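Local coordinates for protein antigen 43 (Escherichia coli, PDB 4KH3) that mediates bacterial self-association, driving cell clumping by a Velcro-like mechanism and probably contributing to biofilm formation, at residues T394-T399 and T413-T418; S437-G442 and T458-A463. One frame throughout, in Å; residues are numbered along the deposited sequence.

Interaction 1 of 2, residues T394-T399 and T413-T418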
ATOM      1  N   THR A 394      21.318 -10.041 -13.626  1.00 29.96           N
ATOM      2  CA  THR A 394      20.805 -10.989 -14.602  1.00 27.89           C
ATOM      3  C   THR A 394      21.293 -10.567 -15.982  1.00 36.78           C
ATOM      4  O   THR A 394      21.278  -9.382 -16.322  1.00 39.48           O
ATOM      5  CB  THR A 394      19.269 -11.026 -14.596  1.00 32.93           C
ATOM      6  OG1 THR A 394      18.806 -11.315 -13.272  1.00 33.23           O
ATOM      7  CG2 THR A 394      18.744 -12.090 -15.561  1.00 31.38           C
ATOM      8  N   ALA A 395      21.749 -11.532 -16.767  1.00 32.65           N
ATOM      9  CA  ALA A 395      22.218 -11.248 -18.112  1.00 32.10           C
ATOM     10  C   ALA A 395      21.523 -12.164 -19.116  1.00 32.32           C
ATOM     11  O   ALA A 395      21.583 -13.383 -18.997  1.00 33.38           O
ATOM     12  CB  ALA A 395      23.727 -11.395 -18.191  1.00 24.83           C
ATOM     13  N   ARG A 396      20.859 -11.566 -20.099  1.00 29.74           N
ATOM     14  CA  ARG A 396      20.185 -12.327 -21.140  1.00 38.37           C
ATOM     15  C   ARG A 396      21.130 -12.519 -22.320  1.00 39.15           C
ATOM     16  O   ARG A 396      20.808 -13.191 -23.301  1.00 46.33           O
ATOM     17  CB  ARG A 396      18.900 -11.614 -21.569  1.00 40.77           C
ATOM     18  CG  ARG A 396      18.000 -11.242 -20.393  1.00 46.52           C
ATOM     19  CD  ARG A 396      16.532 -11.286 -20.772  1.00 69.09           C
ATOM     20  NE  ARG A 396      16.201 -10.271 -21.765  1.00 78.62           N
ATOM     21  CZ  ARG A 396      15.473  -9.187 -21.512  1.00 84.18           C
ATOM     22  NH1 ARG A 396      14.984  -8.982 -20.293  1.00 70.63           N
ATOM     23  NH2 ARG A 396      15.226  -8.313 -22.481  1.00 85.64           N
ATOM     24  N   GLY A 397      22.311 -11.923 -22.198  1.00 36.70           N
ATOM     25  CA  GLY A 397      23.373 -12.062 -23.175  1.00 31.16           C
ATOM     26  C   GLY A 397      24.429 -11.029 -22.840  1.00 35.09           C
ATOM     27  O   GLY A 397      24.718 -10.794 -21.667  1.00 35.84           O
ATOM     28  N   GLY A 398      25.002 -10.403 -23.860  1.00 30.07           N
ATOM     29  CA  GLY A 398      25.886  -9.275 -23.636  1.00 30.79           C
ATOM     30  C   GLY A 398      27.273  -9.606 -23.119  1.00 33.28           C
ATOM     31  O   GLY A 398      27.723 -10.754 -23.186  1.00 35.63           O
ATOM     32  N   THR A 399      27.953  -8.586 -22.598  1.00 34.43           N
ATOM     33  CA  THR A 399      29.352  -8.713 -22.217  1.00 30.54           C
ATOM     34  C   THR A 399      29.621  -8.091 -20.866  1.00 35.65           C
ATOM     35  O   THR A 399      29.174  -6.977 -20.591  1.00 38.26           O
ATOM     36  CB  THR A 399      30.280  -8.012 -23.241  1.00 32.59           C
ATOM     37  OG1 THR A 399      30.134  -8.618 -24.531  1.00 40.02           O
ATOM     38  CG2 THR A 399      31.742  -8.084 -22.796  1.00 24.07           C
ATOM     39  N   THR A 413      22.905 -14.359 -12.590  1.00 36.94           N
ATOM     40  CA  THR A 413      22.074 -15.315 -13.306  1.00 28.93           C
ATOM     41  C   THR A 413      22.184 -15.060 -14.808  1.00 39.49           C
ATOM     42  O   THR A 413      21.958 -13.945 -15.271  1.00 36.07           O
ATOM     43  CB  THR A 413      20.592 -15.196 -12.864  1.00 34.66           C
ATOM     44  OG1 THR A 413      20.480 -15.501 -11.472  1.00 36.36           O
ATOM     45  CG2 THR A 413      19.703 -16.153 -13.642  1.00 35.48           C
ATOM     46  N   LEU A 414      22.542 -16.094 -15.562  1.00 36.96           N
ATOM     47  CA  LEU A 414      22.663 -15.994 -17.012  1.00 30.88           C
ATOM     48  C   LEU A 414      21.541 -16.764 -17.692  1.00 38.97           C
ATOM     49  O   LEU A 414      21.253 -17.910 -17.325  1.00 33.16           O
ATOM     50  CB  LEU A 414      24.006 -16.561 -17.465  1.00 31.82           C
ATOM     51  CG  LEU A 414      25.217 -15.980 -16.747  1.00 35.65           C
ATOM     52  CD1 LEU A 414      26.496 -16.621 -17.261  1.00 44.32           C
ATOM     53  CD2 LEU A 414      25.252 -14.480 -16.925  1.00 26.03           C
ATOM     54  N   SER A 415      20.902 -16.143 -18.680  1.00 37.84           N
ATOM     55  CA  SER A 415      19.816 -16.808 -19.398  1.00 40.63           C
ATOM     56  C   SER A 415      20.134 -16.924 -20.888  1.00 43.32           C
ATOM     57  O   SER A 415      19.336 -17.445 -21.670  1.00 47.23           O
ATOM     58  CB  SER A 415      18.452 -16.131 -19.140  1.00 34.75           C
ATOM     59  OG  SER A 415      18.396 -14.799 -19.636  1.00 48.67           O
ATOM     60  N   GLY A 416      21.319 -16.454 -21.268  1.00 45.00           N
ATOM     61  CA  GLY A 416      21.790 -16.613 -22.632  1.00 38.89           C
ATOM     62  C   GLY A 416      23.292 -16.810 -22.685  1.00 48.10           C
ATOM     63  O   GLY A 416      23.895 -17.283 -21.724  1.00 51.69           O
ATOM     64  N   LYS A 417      23.896 -16.453 -23.813  1.00 46.74           N
ATOM     65  CA  LYS A 417      25.341 -16.504 -23.946  1.00 38.20           C
ATOM     66  C   LYS A 417      25.934 -15.157 -23.578  1.00 38.52           C
ATOM     67  O   LYS A 417      25.708 -14.153 -24.258  1.00 51.13           O
ATOM     68  CB  LYS A 417      25.751 -16.891 -25.370  1.00 50.35           C
ATOM     69  CG  LYS A 417      25.019 -18.110 -25.932  1.00 60.08           C
ATOM     70  CD  LYS A 417      25.514 -18.442 -27.342  1.00 78.04           C
ATOM     71  CE  LYS A 417      24.473 -19.212 -28.153  1.00 78.09           C
ATOM     72  NZ  LYS A 417      24.168 -20.553 -27.581  1.00 71.13           N
ATOM     73  N   THR A 418      26.696 -15.136 -22.493  1.00 37.38           N
ATOM     74  CA  THR A 418      27.322 -13.909 -22.018  1.00 31.90           C
ATOM     75  C   THR A 418      28.819 -14.065 -22.249  1.00 35.70           C
ATOM     76  O   THR A 418      29.320 -15.182 -22.307  1.00 44.16           O
ATOM     77  CB  THR A 418      26.993 -13.680 -20.519  1.00 29.62           C
ATOM     78  OG1 THR A 418      25.572 -13.575 -20.354  1.00 28.78           O
ATOM     79  CG2 THR A 418      27.665 -12.434 -19.965  1.00 22.99           C
TER
HETATM   80  O   HOH W   1      22.917 -14.128 -25.836  1.00 45.03           O

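Interaction 2 of 2, residues S437-G442 and T458-A463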
ATOM      1  N   SER A 437      25.372 -19.440 -20.128  1.00 39.89           N
ATOM      2  CA  SER A 437      26.710 -19.682 -20.617  1.00 30.69           C
ATOM      3  C   SER A 437      27.556 -18.436 -20.448  1.00 37.42           C
ATOM      4  O   SER A 437      27.087 -17.320 -20.667  1.00 42.79           O
ATOM      5  CB  SER A 437      26.651 -20.087 -22.090  1.00 41.83           C
ATOM      6  OG  SER A 437      27.893 -19.873 -22.728  1.00 54.09           O
ATOM      7  N   LEU A 438      28.803 -18.633 -20.042  1.00 35.22           N
ATOM      8  CA  LEU A 438      29.768 -17.553 -19.965  1.00 32.28           C
ATOM      9  C   LEU A 438      31.026 -18.018 -20.676  1.00 42.31           C
ATOM     10  O   LEU A 438      31.630 -19.009 -20.276  1.00 45.64           O
ATOM     11  CB  LEU A 438      30.078 -17.229 -18.507  1.00 29.97           C
ATOM     12  CG  LEU A 438      31.031 -16.071 -18.204  1.00 34.09           C
ATOM     13  CD1 LEU A 438      30.502 -14.747 -18.737  1.00 30.25           C
ATOM     14  CD2 LEU A 438      31.280 -15.974 -16.712  1.00 35.34           C
ATOM     15  N   THR A 439      31.417 -17.322 -21.738  1.00 39.37           N
ATOM     16  CA  THR A 439      32.611 -17.706 -22.487  1.00 41.10           C
ATOM     17  C   THR A 439      33.576 -16.545 -22.615  1.00 42.65           C
ATOM     18  O   THR A 439      33.287 -15.438 -22.155  1.00 45.06           O
ATOM     19  CB  THR A 439      32.265 -18.187 -23.892  1.00 40.47           C
ATOM     20  OG1 THR A 439      31.585 -17.136 -24.590  1.00 54.98           O
ATOM     21  CG2 THR A 439      31.363 -19.405 -23.821  1.00 37.78           C
ATOM     22  N   GLY A 440      34.725 -16.807 -23.233  1.00 40.65           N
ATOM     23  CA  GLY A 440      35.722 -15.779 -23.470  1.00 33.30           C
ATOM     24  C   GLY A 440      37.126 -16.156 -23.043  1.00 36.99           C
ATOM     25  O   GLY A 440      37.388 -17.289 -22.660  1.00 43.71           O
ATOM     26  N   ASN A 441      38.035 -15.191 -23.109  1.00 36.48           N
ATOM     27  CA  ASN A 441      39.415 -15.409 -22.714  1.00 43.61           C
ATOM     28  C   ASN A 441      39.674 -14.760 -21.375  1.00 45.46           C
ATOM     29  O   ASN A 441      40.824 -14.526 -20.991  1.00 39.20           O
ATOM     30  CB  ASN A 441      40.370 -14.830 -23.762  1.00 49.32           C
ATOM     31  CG  ASN A 441      39.936 -15.154 -25.180  1.00 64.03           C
ATOM     32  OD1 ASN A 441      39.556 -14.259 -25.938  1.00 70.40           O
ATOM     33  ND2 ASN A 441      39.973 -16.439 -25.542  1.00 56.02           N
ATOM     34  N   GLY A 442      38.592 -14.455 -20.669  1.00 42.90           N
ATOM     35  CA  GLY A 442      38.700 -13.852 -19.357  1.00 44.51           C
ATOM     36  C   GLY A 442      39.076 -14.854 -18.285  1.00 44.10           C
ATOM     37  O   GLY A 442      39.116 -16.068 -18.520  1.00 41.11           O
ATOM     38  N   THR A 458      27.471 -23.189 -18.630  1.00 40.82           N
ATOM     39  CA  THR A 458      28.610 -23.539 -19.445  1.00 32.98           C
ATOM     40  C   THR A 458      29.630 -22.434 -19.237  1.00 34.83           C
ATOM     41  O   THR A 458      29.438 -21.314 -19.688  1.00 45.25           O
ATOM     42  CB  THR A 458      28.237 -23.685 -20.922  1.00 36.27           C
ATOM     43  OG1 THR A 458      27.383 -24.828 -21.079  1.00 42.90           O
ATOM     44  CG2 THR A 458      29.486 -23.884 -21.761  1.00 27.62           C
ATOM     45  N   LEU A 459      30.703 -22.752 -18.523  1.00 41.25           N
ATOM     46  CA  LEU A 459      31.729 -21.770 -18.206  1.00 38.06           C
ATOM     47  C   LEU A 459      33.042 -22.037 -18.945  1.00 41.28           C
ATOM     48  O   LEU A 459      33.744 -23.006 -18.663  1.00 44.88           O
ATOM     49  CB  LEU A 459      31.973 -21.733 -16.700  1.00 32.46           C
ATOM     50  CG  LEU A 459      33.072 -20.767 -16.285  1.00 34.71           C
ATOM     51  CD1 LEU A 459      32.679 -19.354 -16.652  1.00 32.07           C
ATOM     52  CD2 LEU A 459      33.323 -20.880 -14.800  1.00 37.06           C
ATOM     53  N   THR A 460      33.366 -21.170 -19.897  1.00 39.98           N
ATOM     54  CA  THR A 460      34.612 -21.278 -20.629  1.00 27.94           C
ATOM     55  C   THR A 460      35.440 -20.027 -20.419  1.00 34.24           C
ATOM     56  O   THR A 460      35.087 -18.944 -20.878  1.00 41.06           O
ATOM     57  CB  THR A 460      34.372 -21.458 -22.115  1.00 31.41           C
ATOM     58  OG1 THR A 460      33.493 -22.569 -22.322  1.00 35.88           O
ATOM     59  CG2 THR A 460      35.696 -21.710 -22.821  1.00 36.88           C
ATOM     60  N   GLN A 461      36.542 -20.183 -19.705  1.00 29.63           N
ATOM     61  CA  GLN A 461      37.399 -19.063 -19.362  1.00 31.16           C
ATOM     62  C   GLN A 461      38.828 -19.525 -19.510  1.00 39.66           C
ATOM     63  O   GLN A 461      39.090 -20.727 -19.595  1.00 44.21           O
ATOM     64  CB  GLN A 461      37.147 -18.611 -17.923  1.00 39.62           C
ATOM     65  CG  GLN A 461      35.774 -17.989 -17.689  1.00 36.91           C
ATOM     66  CD  GLN A 461      35.631 -16.617 -18.333  1.00 41.76           C
ATOM     67  OE1 GLN A 461      35.896 -15.591 -17.699  1.00 30.56           O
ATOM     68  NE2 GLN A 461      35.221 -16.594 -19.603  1.00 39.17           N
ATOM     69  N   LYS A 462      39.751 -18.576 -19.546  1.00 41.27           N
ATOM     70  CA  LYS A 462      41.147 -18.911 -19.739  1.00 37.92           C
ATOM     71  C   LYS A 462      41.676 -19.602 -18.496  1.00 46.87           C
ATOM     72  O   LYS A 462      42.378 -20.605 -18.579  1.00 46.73           O
ATOM     73  CB  LYS A 462      41.964 -17.658 -20.016  1.00 35.88           C
ATOM     74  CG  LYS A 462      43.425 -17.947 -20.335  1.00 43.59           C
ATOM     75  CD  LYS A 462      44.318 -16.763 -19.969  1.00 58.76           C
ATOM     76  CE  LYS A 462      45.718 -16.897 -20.564  1.00 65.42           C
ATOM     77  NZ  LYS A 462      45.699 -16.850 -22.057  1.00 70.44           N
ATOM     78  N   ALA A 463      41.323 -19.061 -17.339  1.00 44.81           N
ATOM     79  CA  ALA A 463      41.832 -19.576 -16.081  1.00 45.15           C
ATOM     80  C   ALA A 463      40.897 -19.199 -14.951  1.00 48.04           C
ATOM     81  O   ALA A 463      40.279 -18.138 -14.976  1.00 48.20           O
ATOM     82  CB  ALA A 463      43.229 -19.022 -15.804  1.00 39.46           C
TER

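Interaction 1 of 2, residues T394-T399 and T413-T418
Ala395 meets the neighbouring coil through its backbone and its methyl group together. Its N-H bonds to Thr413 O at 2.8 Å, and its own O takes the N-H of Ser415 at 2.9 Å, so parallel pairing of the two strands runs one bond into the turn. The methyl CB meets Leu414 CD2 at 3.7 Å on the buried face, and Thr418 OG1 lies slightly nearer to that methyl. The same hydroxyl donates to Gly397 O over 3.2 Å from a position above the carbonyl plane, not along a lone pair; with chi1 at -60° OG1 stands beside its own N and CG2 swings toward Gly398 O. On the exposed side Ser415 OG rests against Arg396 CA and CG. A water donates to Lys417 O and, more weakly, to Arg396 O, linking the two turns. Further out, Thr413 OG1 is held by Gln434 of the following coil. The pattern is that of a right-handed parallel beta-helix turning a corner: strand 374-377 flanks Ala395 and Arg396 from the preceding coil, while Leu438 of strand 437-439 packs on Leu414 and Thr418 from the next.

Interaction 2 of 2, residues S437-G442 and T458-A463
Leu438 and Leu459 share one pair of torsions, with CG anti to the backbone N (chi1 -177° and 178°) and chi2 in agreement as well, so their side chains lie side by side and point the same way. This is the stacking of like residues in successive coils of a parallel beta-helix, the fold of this autotransporter's passenger. The leucines touch through Leu438 CD2 and Leu459 CD1, 3.7 Å apart, on the buried face, while Ser437 and Thr458 occupy the other face with their CB atoms in loose contact. Backbone bonds fix the register: Leu438 N donates to Thr458 O and Leu438 O accepts from Thr460 N, each at 2.8 Å and close to straight. Next along the strands, Thr439 leans its CG2 across Thr460 CB at 4.0 Å.

Beyond Thr439, segment 437-442 bows away at Gly440, where the backbone angles call for glycine, and the regular pairing lapses. Gln461 occupies this part of the contact. Bent at chi2, its chain folds back so that NE2 donates to the carbonyl of its own neighbour, Thr460 O, at 2.7 Å, with that oxygen nearly in the amide plane. The same nitrogen comes near Thr439 O, and OE1 receives Asn420 ND2 from the preceding coil, a pattern consistent with the modelled orientation of this buried amide. Asn421 OD1, from that coil as well, accepts Asn441 N. Pairing resumes at the corner, where Lys462 N donates to Gly442 O at 2.8 Å while the lysine's CB rests 3.5 Å from Asn441 O.

In the fold
Interactions 1 and 2 show one principle at two places: coils of a beta-helix joined by parallel backbone bonds, with apolar groups on the inner face. They are in series, their centres about 13 Å apart, and meet where strand 417-420 pairs with strand 437-439; Thr418 N and O probably bond Ser437 O and Thr439 N. Each is partly buried: Ala395 and Leu414, like Leu438 and Leu459, face inward, whereas Arg396 and Lys462 are exposed, with three exposed touching residues in interaction 1 and two in interaction 2. In interaction 1 pairing soon gives way to a threonine hydroxyl and a bridging water. Interaction 2 buries rather more surface, stacks two leucines and fills its interruption with a glutamine amide.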